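MAGE domain-containing protein (Xenopus laevis, PDB 7DG2) probably serves as the Nse3 subunit of the Smc5/6 complex, pairing with Nse1 so that the two together shape the Nse4 protein. Local coordinates at residues B[10-15]-B[41-46]; B[22-27]-B[76-81]; B[53-58]-B[64-69]; B[153-158]-B[178-183]. One frame throughout, in Å; residues are numbered along the deposited sequence.

Interaction 1: residues B[10-15]-B[41-46]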
loop_
_atom_site.group_PDB
_atom_site.type_symbol
_atom_site.label_atom_id
_atom_site.label_comp_id
_atom_site.label_asym_id
_atom_site.label_seq_id
_atom_site.Cartn_x
_atom_site.Cartn_y
_atom_site.Cartn_z
ATOM N N ASN B 10 6.136 21.940 16.436
ATOM C CA ASN B 10 6.504 20.538 16.227
ATOM C C ASN B 10 5.278 19.690 15.926
ATOM O O ASN B 10 5.302 18.825 15.039
ATOM C CB ASN B 10 7.216 19.982 17.462
ATOM C CG ASN B 10 8.637 20.453 17.574
ATOM O OD1 ASN B 10 9.310 20.677 16.568
ATOM N ND2 ASN B 10 9.116 20.600 18.807
ATOM N N LEU B 11 4.205 19.896 16.690
ATOM C CA LEU B 11 2.987 19.123 16.479
ATOM C C LEU B 11 2.430 19.353 15.080
ATOM O O LEU B 11 1.985 18.405 14.420
ATOM C CB LEU B 11 1.946 19.485 17.541
ATOM C CG LEU B 11 2.284 19.075 18.976
ATOM C CD1 LEU B 11 1.208 19.559 19.931
ATOM C CD2 LEU B 11 2.450 17.575 19.091
ATOM N N LYS B 12 2.456 20.610 14.607
ATOM C CA LYS B 12 1.954 20.893 13.264
ATOM C C LYS B 12 2.796 20.206 12.207
ATOM O O LYS B 12 2.268 19.763 11.181
ATOM C CB LYS B 12 1.953 22.397 12.973
ATOM C CG LYS B 12 1.176 23.229 13.929
ATOM C CD LYS B 12 -0.229 22.743 14.024
ATOM C CE LYS B 12 -0.992 22.996 12.771
ATOM N NZ LYS B 12 -2.414 22.717 13.044
ATOM N N VAL B 13 4.122 20.169 12.402
ATOM C CA VAL B 13 4.985 19.504 11.429
ATOM C C VAL B 13 4.593 18.040 11.294
ATOM O O VAL B 13 4.470 17.514 10.184
ATOM C CB VAL B 13 6.467 19.651 11.817
ATOM C CG1 VAL B 13 7.339 18.761 10.940
ATOM C CG2 VAL B 13 6.898 21.123 11.663
ATOM N N GLY B 14 4.409 17.358 12.427
ATOM C CA GLY B 14 3.988 15.966 12.377
ATOM C C GLY B 14 2.658 15.782 11.669
ATOM O O GLY B 14 2.474 14.827 10.909
ATOM N N GLU B 15 1.714 16.697 11.904
ATOM C CA GLU B 15 0.421 16.606 11.234
ATOM C C GLU B 15 0.565 16.773 9.727
ATOM O O GLU B 15 -0.131 16.110 8.948
ATOM C CB GLU B 15 -0.538 17.652 11.818
ATOM C CG GLU B 15 -0.888 17.341 13.261
ATOM C CD GLU B 15 -1.526 18.499 14.022
ATOM O OE1 GLU B 15 -1.683 19.599 13.462
ATOM O OE2 GLU B 15 -1.858 18.298 15.210
ATOM N N LYS B 41 -3.419 25.912 9.245
ATOM C CA LYS B 41 -4.443 26.709 9.913
ATOM C C LYS B 41 -3.870 28.003 10.486
ATOM O O LYS B 41 -3.339 28.824 9.731
ATOM C CB LYS B 41 -5.137 25.866 10.983
ATOM C CG LYS B 41 -5.991 24.738 10.397
ATOM C CD LYS B 41 -6.356 23.716 11.477
ATOM C CE LYS B 41 -7.376 22.716 10.972
ATOM N NZ LYS B 41 -7.796 21.793 12.067
ATOM N N GLU B 42 -3.959 28.208 11.806
ATOM C CA GLU B 42 -3.557 29.506 12.349
ATOM C C GLU B 42 -2.043 29.700 12.406
ATOM O O GLU B 42 -1.587 30.770 12.832
ATOM C CB GLU B 42 -4.171 29.707 13.740
ATOM C CG GLU B 42 -3.534 28.881 14.842
ATOM C CD GLU B 42 -4.200 27.527 15.059
ATOM O OE1 GLU B 42 -4.702 26.920 14.088
ATOM O OE2 GLU B 42 -4.204 27.062 16.218
ATOM N N TYR B 43 -1.251 28.716 11.981
ATOM C CA TYR B 43 0.196 28.866 11.866
ATOM C C TYR B 43 0.629 29.224 10.445
ATOM O O TYR B 43 1.813 29.099 10.106
ATOM C CB TYR B 43 0.890 27.589 12.343
ATOM C CG TYR B 43 0.596 27.290 13.794
ATOM C CD1 TYR B 43 -0.530 26.572 14.161
ATOM C CD2 TYR B 43 1.423 27.773 14.798
ATOM C CE1 TYR B 43 -0.813 26.315 15.500
ATOM C CE2 TYR B 43 1.154 27.527 16.128
ATOM C CZ TYR B 43 0.040 26.795 16.475
ATOM O OH TYR B 43 -0.220 26.558 17.804
ATOM N N LYS B 44 -0.292 29.716 9.620
ATOM C CA LYS B 44 0.040 29.972 8.225
ATOM C C LYS B 44 1.089 31.064 8.054
ATOM O O LYS B 44 1.740 31.099 7.005
ATOM C CB LYS B 44 -1.211 30.335 7.427
ATOM C CG LYS B 44 -1.946 31.533 7.948
ATOM C CD LYS B 44 -3.037 31.928 6.973
ATOM C CE LYS B 44 -2.434 32.263 5.627
ATOM N NZ LYS B 44 -1.476 33.402 5.733
ATOM N N ASP B 45 1.287 31.936 9.054
ATOM C CA ASP B 45 2.347 32.938 8.956
ATOM C C ASP B 45 3.731 32.304 8.867
ATOM O O ASP B 45 4.663 32.937 8.355
ATOM C CB ASP B 45 2.306 33.906 10.150
ATOM C CG ASP B 45 2.474 33.199 11.487
ATOM O OD1 ASP B 45 1.939 32.079 11.651
ATOM O OD2 ASP B 45 3.132 33.759 12.388
ATOM N N ILE B 46 3.885 31.070 9.347
ATOM C CA ILE B 46 5.157 30.365 9.232
ATOM C C ILE B 46 4.986 29.079 8.430
ATOM O O ILE B 46 5.682 28.085 8.679
ATOM C CB ILE B 46 5.744 30.071 10.621
ATOM C CG1 ILE B 46 4.779 29.236 11.472
ATOM C CG2 ILE B 46 6.107 31.379 11.343
ATOM C CD1 ILE B 46 5.487 28.557 12.673
#
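The aliphatic stem of K12 lies over one face of the Y43 ring, the two side chains crossing at about a right angle. K12 CG stands 4.1 Å from the ring centroid and 24° off its normal, which meets the criterion for a CH-pi contact; it is displaced toward the rim, close to the CD1–CE1 side. K12 CD runs along the same side, 3.8 Å from Y43 CD1, and CE still reaches that atom at 3.9 Å. Two successive bends, chi2 -55° and chi3 -69°, fold the lysine so that its stem covers the ring while its amine turns toward E15 and V39. K12 NZ makes a 3.2 Å salt bridge to E15 OE1, weak as a hydrogen bond, and donates a hydrogen bond to the backbone oxygen of V39. The K41 side chain comes only marginally close, its CD 4.4 Å from K12 NZ. Further out, the Y43 ring meets the ring of H4 and packs on I50 of helix 47-62. Y43 belongs to the short link, with a 3-10 turn in it, between helices 32-40 and 47-62; helix order and family are consistent with the turn of a helix-turn-helix, packed here against the first helix of a winged-helix domain.

Interaction 2: residues B[22-27]-B[76-81]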
loop_
_atom_site.group_PDB
_atom_site.type_symbol
_atom_site.label_atom_id
_atom_site.label_comp_id
_atom_site.label_asym_id
_atom_site.label_seq_id
_atom_site.Cartn_x
_atom_site.Cartn_y
_atom_site.Cartn_z
ATOM N N ILE B 22 -1.076 10.455 3.859
ATOM C CA ILE B 22 -2.440 9.981 3.655
ATOM C C ILE B 22 -2.991 10.484 2.328
ATOM O O ILE B 22 -3.656 9.742 1.593
ATOM C CB ILE B 22 -3.313 10.388 4.854
ATOM C CG1 ILE B 22 -2.866 9.548 6.062
ATOM C CG2 ILE B 22 -4.796 10.224 4.496
ATOM C CD1 ILE B 22 -3.325 10.059 7.410
ATOM N N LYS B 23 -2.684 11.735 1.967
ATOM C CA LYS B 23 -3.130 12.253 0.680
ATOM C C LYS B 23 -2.346 11.690 -0.504
ATOM O O LYS B 23 -2.728 11.961 -1.645
ATOM C CB LYS B 23 -3.058 13.789 0.678
ATOM C CG LYS B 23 -4.090 14.413 1.629
ATOM C CD LYS B 23 -5.530 14.050 1.193
ATOM C CE LYS B 23 -6.578 14.840 1.961
ATOM N NZ LYS B 23 -7.958 14.522 1.463
ATOM N N ASP B 24 -1.282 10.913 -0.276
ATOM C CA ASP B 24 -0.588 10.246 -1.366
ATOM C C ASP B 24 -1.164 8.870 -1.668
ATOM O O ASP B 24 -0.710 8.227 -2.619
ATOM C CB ASP B 24 0.920 10.103 -1.042
ATOM C CG ASP B 24 1.767 9.741 -2.267
ATOM O OD1 ASP B 24 1.605 10.395 -3.321
ATOM O OD2 ASP B 24 2.639 8.837 -2.165
ATOM N N GLN B 25 -2.152 8.410 -0.884
ATOM C CA GLN B 25 -2.538 6.999 -0.942
ATOM C C GLN B 25 -2.970 6.558 -2.334
ATOM O O GLN B 25 -2.761 5.394 -2.696
ATOM C CB GLN B 25 -3.652 6.694 0.060
ATOM C CG GLN B 25 -3.165 6.557 1.503
ATOM C CD GLN B 25 -4.304 6.288 2.466
ATOM O OE1 GLN B 25 -5.457 6.614 2.179
ATOM N NE2 GLN B 25 -3.988 5.700 3.617
ATOM N N LYS B 26 -3.611 7.436 -3.108
ATOM C CA LYS B 26 -4.036 7.085 -4.461
ATOM C C LYS B 26 -3.298 7.889 -5.524
ATOM O O LYS B 26 -3.768 7.987 -6.667
ATOM C CB LYS B 26 -5.551 7.246 -4.607
ATOM C CG LYS B 26 -6.321 6.262 -3.720
ATOM C CD LYS B 26 -7.796 6.200 -4.079
ATOM C CE LYS B 26 -8.539 5.243 -3.151
ATOM N NZ LYS B 26 -8.050 3.849 -3.255
ATOM N N LYS B 27 -2.134 8.446 -5.164
ATOM C CA LYS B 27 -1.264 9.184 -6.080
ATOM C C LYS B 27 -1.989 10.359 -6.733
ATOM O O LYS B 27 -1.674 10.752 -7.860
ATOM C CB LYS B 27 -0.648 8.265 -7.142
ATOM C CG LYS B 27 0.244 7.165 -6.553
ATOM C CD LYS B 27 1.392 7.756 -5.755
ATOM C CE LYS B 27 2.220 6.648 -5.085
ATOM N NZ LYS B 27 3.405 7.199 -4.356
ATOM N N TYR B 76 2.048 19.312 -5.241
ATOM C CA TYR B 76 3.188 18.476 -4.884
ATOM C C TYR B 76 2.885 17.003 -5.102
ATOM O O TYR B 76 1.732 16.578 -5.065
ATOM C CB TYR B 76 3.561 18.640 -3.416
ATOM C CG TYR B 76 3.921 20.045 -2.985
ATOM C CD1 TYR B 76 4.857 20.797 -3.682
ATOM C CD2 TYR B 76 3.330 20.606 -1.865
ATOM C CE1 TYR B 76 5.186 22.090 -3.266
ATOM C CE2 TYR B 76 3.662 21.880 -1.434
ATOM C CZ TYR B 76 4.584 22.615 -2.133
ATOM O OH TYR B 76 4.887 23.891 -1.704
ATOM N N ILE B 77 3.951 16.224 -5.295
ATOM C CA ILE B 77 3.899 14.768 -5.221
ATOM C C ILE B 77 5.064 14.311 -4.351
ATOM O O ILE B 77 5.943 15.093 -3.986
ATOM C CB ILE B 77 3.962 14.090 -6.606
ATOM C CG1 ILE B 77 5.320 14.335 -7.266
ATOM C CG2 ILE B 77 2.820 14.552 -7.510
ATOM C CD1 ILE B 77 5.525 13.490 -8.527
ATOM N N LEU B 78 5.076 13.013 -4.036
ATOM C CA LEU B 78 6.183 12.393 -3.319
ATOM C C LEU B 78 6.873 11.416 -4.262
ATOM O O LEU B 78 6.214 10.548 -4.834
ATOM C CB LEU B 78 5.679 11.654 -2.067
ATOM C CG LEU B 78 5.018 12.497 -0.979
ATOM C CD1 LEU B 78 4.467 11.576 0.110
ATOM C CD2 LEU B 78 6.008 13.499 -0.391
ATOM N N THR B 79 8.189 11.559 -4.435
ATOM C CA THR B 79 8.970 10.628 -5.248
ATOM C C THR B 79 10.021 9.949 -4.376
ATOM O O THR B 79 10.291 10.361 -3.244
ATOM C CB THR B 79 9.656 11.327 -6.436
ATOM O OG1 THR B 79 10.612 12.266 -5.941
ATOM C CG2 THR B 79 8.626 12.049 -7.307
ATOM N N ASN B 80 10.623 8.890 -4.916
ATOM C CA ASN B 80 11.509 8.048 -4.125
ATOM C C ASN B 80 12.954 8.505 -4.288
ATOM O O ASN B 80 13.424 8.712 -5.413
ATOM C CB ASN B 80 11.361 6.586 -4.547
ATOM C CG ASN B 80 11.670 5.632 -3.425
ATOM O OD1 ASN B 80 12.567 5.883 -2.610
ATOM N ND2 ASN B 80 10.910 4.538 -3.350
ATOM N N LYS B 81 13.645 8.684 -3.166
ATOM C CA LYS B 81 15.074 8.993 -3.215
ATOM C C LYS B 81 15.925 7.740 -3.329
ATOM O O LYS B 81 17.134 7.844 -3.599
ATOM C CB LYS B 81 15.486 9.784 -1.976
ATOM C CG LYS B 81 14.741 11.114 -1.815
ATOM C CD LYS B 81 15.122 11.817 -0.507
ATOM C CE LYS B 81 16.551 12.390 -0.546
ATOM N NZ LYS B 81 16.657 13.556 -1.488
HETATM O O HOH W 1 3.393 10.834 -4.964
HETATM O O HOH W 2 5.403 8.250 -6.075
#
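D24 and L78 meet through the methyl group L78 CD1, which touches the aspartate along its length. Starting at the root, D24 CB lies 4.0 Å from L78 CD1, and CG keeps the same separation. With CG anti to the backbone N (chi1 -165°), the carboxylate is carried to the L78 side chain and its two oxygens take different roles. OD2 packs on L78 CD1 at 4.0 Å and also receives K27 NZ at 2.8 Å, a salt bridge arriving on the syn side, 27° out of the carboxylate plane. OD1 lies 2.5 Å from a water oxygen, and that water accepts a hydrogen bond from L78 N at 2.9 Å, so the carboxylate is linked to the strand backbone indirectly. A second water joins K27 NZ, 2.8 Å away, to L78 O at 2.7 Å. The lysine is brought round by the type I turn from D24 to K27, and its amine also donates to T65 O of the Nse4 chain. Cutting the aspartate back to an alanine here is likely to leave the K27 amine without its carboxylate mate and the water at L78 N without the carboxylate oxygen it lies against. Chain order places this turn in the connection from the first helix to the first strand of a winged helix, facing 75-80, the middle strand of its three-stranded antiparallel sheet, along a surface that Nse4 covers.

Interaction 3: residues B[53-58]-B[64-69]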
loop_
_atom_site.group_PDB
_atom_site.type_symbol
_atom_site.label_atom_id
_atom_site.label_comp_id
_atom_site.label_asym_id
_atom_site.label_seq_id
_atom_site.Cartn_x
_atom_site.Cartn_y
_atom_site.Cartn_z
ATOM N N ARG B 53 10.105 21.733 7.376
ATOM C CA ARG B 53 10.427 20.710 8.364
ATOM C C ARG B 53 9.748 19.383 8.028
ATOM O O ARG B 53 10.321 18.316 8.270
ATOM C CB ARG B 53 10.040 21.186 9.763
ATOM C CG ARG B 53 10.846 22.404 10.235
ATOM C CD ARG B 53 10.452 22.819 11.651
ATOM N NE ARG B 53 10.584 21.696 12.570
ATOM C CZ ARG B 53 10.191 21.706 13.842
ATOM N NH1 ARG B 53 9.640 22.794 14.365
ATOM N NH2 ARG B 53 10.351 20.622 14.592
ATOM N N ALA B 54 8.527 19.430 7.480
ATOM C CA ALA B 54 7.867 18.197 7.054
ATOM C C ALA B 54 8.604 17.554 5.891
ATOM O O ALA B 54 8.760 16.325 5.842
ATOM C CB ALA B 54 6.409 18.482 6.672
ATOM N N GLN B 55 9.062 18.370 4.938
ATOM C CA GLN B 55 9.838 17.850 3.824
ATOM C C GLN B 55 11.108 17.168 4.315
ATOM O O GLN B 55 11.461 16.080 3.837
ATOM C CB GLN B 55 10.175 18.994 2.857
ATOM C CG GLN B 55 11.001 18.557 1.655
ATOM C CD GLN B 55 11.224 19.680 0.661
ATOM O OE1 GLN B 55 10.915 20.833 0.941
ATOM N NE2 GLN B 55 11.793 19.343 -0.500
ATOM N N ILE B 56 11.787 17.774 5.295
ATOM C CA ILE B 56 13.017 17.183 5.823
ATOM C C ILE B 56 12.716 15.864 6.523
ATOM O O ILE B 56 13.470 14.893 6.386
ATOM C CB ILE B 56 13.737 18.181 6.752
ATOM C CG1 ILE B 56 14.225 19.390 5.940
ATOM C CG2 ILE B 56 14.903 17.510 7.483
ATOM C CD1 ILE B 56 15.009 19.023 4.663
ATOM N N THR B 57 11.607 15.796 7.275
ATOM C CA THR B 57 11.232 14.538 7.923
ATOM C C THR B 57 10.992 13.439 6.890
ATOM O O THR B 57 11.436 12.299 7.067
ATOM C CB THR B 57 9.977 14.727 8.785
ATOM O OG1 THR B 57 10.269 15.599 9.878
ATOM C CG2 THR B 57 9.496 13.380 9.340
ATOM N N LEU B 58 10.286 13.762 5.803
ATOM C CA LEU B 58 10.012 12.746 4.791
ATOM C C LEU B 58 11.297 12.274 4.112
ATOM O O LEU B 58 11.456 11.079 3.835
ATOM C CB LEU B 58 9.015 13.292 3.767
ATOM C CG LEU B 58 7.573 13.336 4.272
ATOM C CD1 LEU B 58 6.764 14.279 3.402
ATOM C CD2 LEU B 58 6.988 11.945 4.242
ATOM N N PHE B 64 11.779 9.852 1.035
ATOM C CA PHE B 64 10.814 10.423 0.102
ATOM C C PHE B 64 11.174 11.875 -0.180
ATOM O O PHE B 64 11.511 12.622 0.738
ATOM C CB PHE B 64 9.383 10.440 0.649
ATOM C CG PHE B 64 8.766 9.092 0.873
ATOM C CD1 PHE B 64 9.404 7.919 0.510
ATOM C CD2 PHE B 64 7.502 9.017 1.441
ATOM C CE1 PHE B 64 8.802 6.685 0.725
ATOM C CE2 PHE B 64 6.898 7.787 1.673
ATOM C CZ PHE B 64 7.548 6.618 1.309
ATOM N N GLN B 65 11.020 12.280 -1.434
ATOM C CA GLN B 65 11.297 13.639 -1.878
ATOM C C GLN B 65 9.987 14.335 -2.231
ATOM O O GLN B 65 9.201 13.825 -3.033
ATOM C CB GLN B 65 12.225 13.622 -3.093
ATOM C CG GLN B 65 12.615 14.983 -3.620
ATOM C CD GLN B 65 13.820 15.564 -2.893
ATOM O OE1 GLN B 65 14.434 14.911 -2.039
ATOM N NE2 GLN B 65 14.163 16.803 -3.226
ATOM N N LEU B 66 9.782 15.519 -1.670
ATOM C CA LEU B 66 8.656 16.354 -2.070
ATOM C C LEU B 66 9.031 17.091 -3.355
ATOM O O LEU B 66 10.105 17.702 -3.436
ATOM C CB LEU B 66 8.316 17.338 -0.945
ATOM C CG LEU B 66 7.054 18.188 -1.093
ATOM C CD1 LEU B 66 5.840 17.294 -0.896
ATOM C CD2 LEU B 66 7.050 19.329 -0.073
ATOM N N GLU B 67 8.180 17.005 -4.375
ATOM C CA GLU B 67 8.458 17.671 -5.643
ATOM C C GLU B 67 7.226 18.431 -6.122
ATOM O O GLU B 67 6.108 17.919 -6.070
ATOM C CB GLU B 67 8.909 16.676 -6.725
ATOM C CG GLU B 67 10.199 15.900 -6.374
ATOM C CD GLU B 67 10.880 15.306 -7.603
ATOM O OE1 GLU B 67 11.035 16.023 -8.619
ATOM O OE2 GLU B 67 11.264 14.123 -7.556
ATOM N N GLU B 68 7.436 19.649 -6.612
ATOM C CA GLU B 68 6.350 20.439 -7.182
ATOM C C GLU B 68 6.220 20.075 -8.656
ATOM O O GLU B 68 7.199 20.171 -9.404
ATOM C CB GLU B 68 6.641 21.932 -7.002
ATOM C CG GLU B 68 5.513 22.858 -7.397
ATOM C CD GLU B 68 5.845 24.318 -7.121
ATOM O OE1 GLU B 68 6.855 24.817 -7.671
ATOM O OE2 GLU B 68 5.103 24.960 -6.346
ATOM N N ILE B 69 5.030 19.644 -9.080
ATOM C CA ILE B 69 4.843 19.262 -10.479
ATOM C C ILE B 69 4.091 20.311 -11.285
ATOM O O ILE B 69 4.061 20.215 -12.523
ATOM C CB ILE B 69 4.131 17.903 -10.615
ATOM C CG1 ILE B 69 2.709 17.981 -10.067
ATOM C CG2 ILE B 69 4.954 16.814 -9.919
ATOM C CD1 ILE B 69 1.881 16.769 -10.391
HETATM O O HOH W 3 10.534 15.201 1.322
#
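Q55 reaches L66 with a fully extended side chain: CG is anti to the backbone N (chi1 179°) and the rest runs straight on, crossing the leucine at about a right angle. Its CG sits 3.9 Å from L66 CB, and NE2 continues past the same CB at 4.0 Å. L66 also has CG anti to its N (chi1 -173°), and its CB is what faces Q55. In L58, CG lies beside the backbone N, and CD2 comes to 4.1 Å from F64 CD2 in an oblique approach. The F64 bond to CB heads for the helix, but its ring leads away, meeting the leucine through CD2, while F64 CB lies near L58 O. The backbones are joined directly: F64 N donates to L58 O at 3.1 Å from above the carbonyl plane, and one water receives weakly from L66 N while donating to Q55 O and F64 O. Helix 47-62 thus lies on strand 64-70, the segments inclined at 143° between their N-to-C directions, with L20 of helix 6-23 against L58 and Y76 of strand 75-80 alongside L66.

Interaction 4: residues B[153-158]-B[178-183]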
loop_
_atom_site.group_PDB
_atom_site.type_symbol
_atom_site.label_atom_id
_atom_site.label_comp_id
_atom_site.label_asym_id
_atom_site.label_seq_id
_atom_site.Cartn_x
_atom_site.Cartn_y
_atom_site.Cartn_z
ATOM N N GLN B 153 -4.073 11.181 -11.724
ATOM C CA GLN B 153 -2.767 11.020 -11.091
ATOM C C GLN B 153 -1.686 11.847 -11.769
ATOM O O GLN B 153 -0.567 11.931 -11.238
ATOM C CB GLN B 153 -2.385 9.537 -11.090
ATOM C CG GLN B 153 -3.290 8.703 -10.187
ATOM C CD GLN B 153 -3.037 7.201 -10.325
ATOM O OE1 GLN B 153 -2.660 6.714 -11.397
ATOM N NE2 GLN B 153 -3.243 6.466 -9.239
ATOM N N LYS B 154 -1.998 12.474 -12.913
ATOM C CA LYS B 154 -1.060 13.255 -13.721
ATOM C C LYS B 154 0.040 12.401 -14.344
ATOM O O LYS B 154 1.097 12.928 -14.705
ATOM C CB LYS B 154 -0.419 14.401 -12.932
ATOM C CG LYS B 154 -1.410 15.279 -12.200
ATOM C CD LYS B 154 -2.370 15.935 -13.142
ATOM C CE LYS B 154 -3.040 17.119 -12.450
ATOM N NZ LYS B 154 -4.040 17.761 -13.338
ATOM N N TYR B 155 -0.187 11.091 -14.489
ATOM C CA TYR B 155 0.728 10.296 -15.304
ATOM C C TYR B 155 0.548 10.592 -16.783
ATOM O O TYR B 155 1.514 10.541 -17.545
ATOM C CB TYR B 155 0.515 8.804 -15.067
ATOM C CG TYR B 155 1.171 8.258 -13.823
ATOM C CD1 TYR B 155 2.547 8.329 -13.655
ATOM C CD2 TYR B 155 0.413 7.619 -12.844
ATOM C CE1 TYR B 155 3.159 7.793 -12.525
ATOM C CE2 TYR B 155 1.003 7.099 -11.714
ATOM C CZ TYR B 155 2.369 7.177 -11.564
ATOM O OH TYR B 155 2.941 6.658 -10.424
ATOM N N LEU B 156 -0.675 10.903 -17.204
ATOM C CA LEU B 156 -0.962 11.189 -18.599
ATOM C C LEU B 156 -1.775 12.470 -18.704
ATOM O O LEU B 156 -2.507 12.838 -17.782
ATOM C CB LEU B 156 -1.747 10.047 -19.247
ATOM C CG LEU B 156 -1.108 8.653 -19.287
ATOM C CD1 LEU B 156 -2.110 7.622 -19.779
ATOM C CD2 LEU B 156 0.145 8.656 -20.145
ATOM N N GLU B 157 -1.634 13.137 -19.844
ATOM C CA GLU B 157 -2.563 14.168 -20.292
ATOM C C GLU B 157 -3.485 13.576 -21.350
ATOM O O GLU B 157 -3.057 12.761 -22.171
ATOM C CB GLU B 157 -1.821 15.363 -20.887
ATOM C CG GLU B 157 -1.133 16.266 -19.902
ATOM C CD GLU B 157 -0.514 17.461 -20.596
ATOM O OE1 GLU B 157 -0.692 17.582 -21.832
ATOM O OE2 GLU B 157 0.147 18.276 -19.917
ATOM N N TYR B 158 -4.744 14.015 -21.340
ATOM C CA TYR B 158 -5.800 13.485 -22.203
ATOM C C TYR B 158 -6.487 14.707 -22.796
ATOM O O TYR B 158 -7.345 15.305 -22.142
ATOM C CB TYR B 158 -6.773 12.620 -21.405
ATOM C CG TYR B 158 -7.843 11.903 -22.197
ATOM C CD1 TYR B 158 -7.509 11.029 -23.218
ATOM C CD2 TYR B 158 -9.196 12.078 -21.898
ATOM C CE1 TYR B 158 -8.485 10.343 -23.927
ATOM C CE2 TYR B 158 -10.180 11.398 -22.604
ATOM C CZ TYR B 158 -9.820 10.534 -23.620
ATOM O OH TYR B 158 -10.780 9.851 -24.336
ATOM N N PHE B 178 6.957 12.846 -15.818
ATOM C CA PHE B 178 8.253 13.497 -15.971
ATOM C C PHE B 178 9.041 13.541 -14.674
ATOM O O PHE B 178 10.271 13.651 -14.726
ATOM C CB PHE B 178 8.084 14.915 -16.518
ATOM C CG PHE B 178 7.833 14.954 -17.995
ATOM C CD1 PHE B 178 8.850 14.635 -18.884
ATOM C CD2 PHE B 178 6.588 15.290 -18.491
ATOM C CE1 PHE B 178 8.628 14.658 -20.252
ATOM C CE2 PHE B 178 6.360 15.318 -19.849
ATOM C CZ PHE B 178 7.380 14.999 -20.733
ATOM N N LYS B 179 8.370 13.448 -13.517
ATOM C CA LYS B 179 9.069 13.446 -12.235
ATOM C C LYS B 179 9.406 12.046 -11.740
ATOM O O LYS B 179 10.425 11.868 -11.064
ATOM C CB LYS B 179 8.232 14.165 -11.168
ATOM C CG LYS B 179 7.999 15.628 -11.453
ATOM C CD LYS B 179 9.288 16.401 -11.507
ATOM C CE LYS B 179 9.028 17.872 -11.811
ATOM N NZ LYS B 179 10.300 18.655 -11.810
ATOM N N GLU B 180 8.598 11.042 -12.069
ATOM C CA GLU B 180 8.866 9.700 -11.578
ATOM C C GLU B 180 9.725 8.879 -12.528
ATOM O O GLU B 180 10.420 7.961 -12.074
ATOM C CB GLU B 180 7.556 8.960 -11.297
ATOM C CG GLU B 180 6.819 9.497 -10.058
ATOM C CD GLU B 180 5.642 8.639 -9.636
ATOM O OE1 GLU B 180 5.368 7.600 -10.285
ATOM O OE2 GLU B 180 4.998 8.998 -8.632
ATOM N N THR B 181 9.720 9.183 -13.822
ATOM C CA THR B 181 10.605 8.488 -14.762
ATOM C C THR B 181 11.221 9.546 -15.678
ATOM O O THR B 181 11.253 10.739 -15.359
ATOM C CB THR B 181 9.844 7.348 -15.482
ATOM O OG1 THR B 181 10.772 6.503 -16.182
ATOM C CG2 THR B 181 8.790 7.873 -16.466
ATOM N N SER B 182 11.773 9.118 -16.809
ATOM C CA SER B 182 12.411 10.045 -17.728
ATOM C C SER B 182 12.332 9.454 -19.124
ATOM O O SER B 182 12.105 8.259 -19.300
ATOM C CB SER B 182 13.875 10.302 -17.356
ATOM O OG SER B 182 14.690 9.182 -17.690
ATOM N N LYS B 183 12.548 10.304 -20.125
ATOM C CA LYS B 183 12.578 9.786 -21.489
ATOM C C LYS B 183 13.667 8.732 -21.661
ATOM O O LYS B 183 13.441 7.703 -22.308
ATOM C CB LYS B 183 12.774 10.931 -22.482
ATOM C CG LYS B 183 11.558 11.837 -22.633
ATOM C CD LYS B 183 11.873 12.954 -23.617
ATOM C CE LYS B 183 10.662 13.823 -23.885
ATOM N NZ LYS B 183 11.018 14.954 -24.820
#
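Y155 and E180 carry this contact within the second winged-helix unit of the MAGE fold, where a tyrosine leading into strand 156-160 meets the last turn of helix 175-180. The hydroxyl Y155 OH donates to E180 OE1 at 2.6 Å, a short bond that reaches the oxygen on its syn side, 24° out of the carboxylate plane. Seen from the ring, the oxygen lies at the edge and in the plane, whereas the carboxylate as a whole is turned 75° against it. With CG anti to the carbonyl carbon (chi1 -71°) and the chain extended beyond it, E180 crosses the tyrosine at about a right angle and presents OE1 to the hydroxyl. Both ends of the pair have further partners. R176, one turn earlier, forms a salt bridge with E180 OE2 and should favour the charged carboxylate, while R64 of the Nse4 chain donates to Y155 OH; the hydroxyl thus both gives and receives. The ring itself packs on L102 of helix 94-111 and on F62 of the Nse4 chain. A phenylalanine in its place lacks the hydroxyl and would probably leave E180 OE1 without its donor and R64 of the Nse4 chain without this acceptor. Beside the main bond, ring carbon Y155 CE1 lies 3.2 Å from E180 OE1, while E180 OE2 stays 3.6 Å from Y155 OH.

Overall arrangement
Helix 6-23 opens the first two loops. Interaction 1 ties its early turns to the link between helices 32-40 and 47-62; interaction 2 starts at its C-terminal end and closes on strand 75-80, so the two cross along the chain. Interaction 3 is a short closure of helix 47-62 onto the following strand, nested inside the loop of interaction 2, and strands 64-70 and 75-80 bring the two side by side in one sheet. Interaction 4 follows in series, closing a loop that holds strands 156-160 and 169-173 and ends on helix 175-180. The halves meet directly: K26 O of interaction 2 lies 3.0 Å from Q153 NE2 of interaction 4, and K179 packs on I69 and I77.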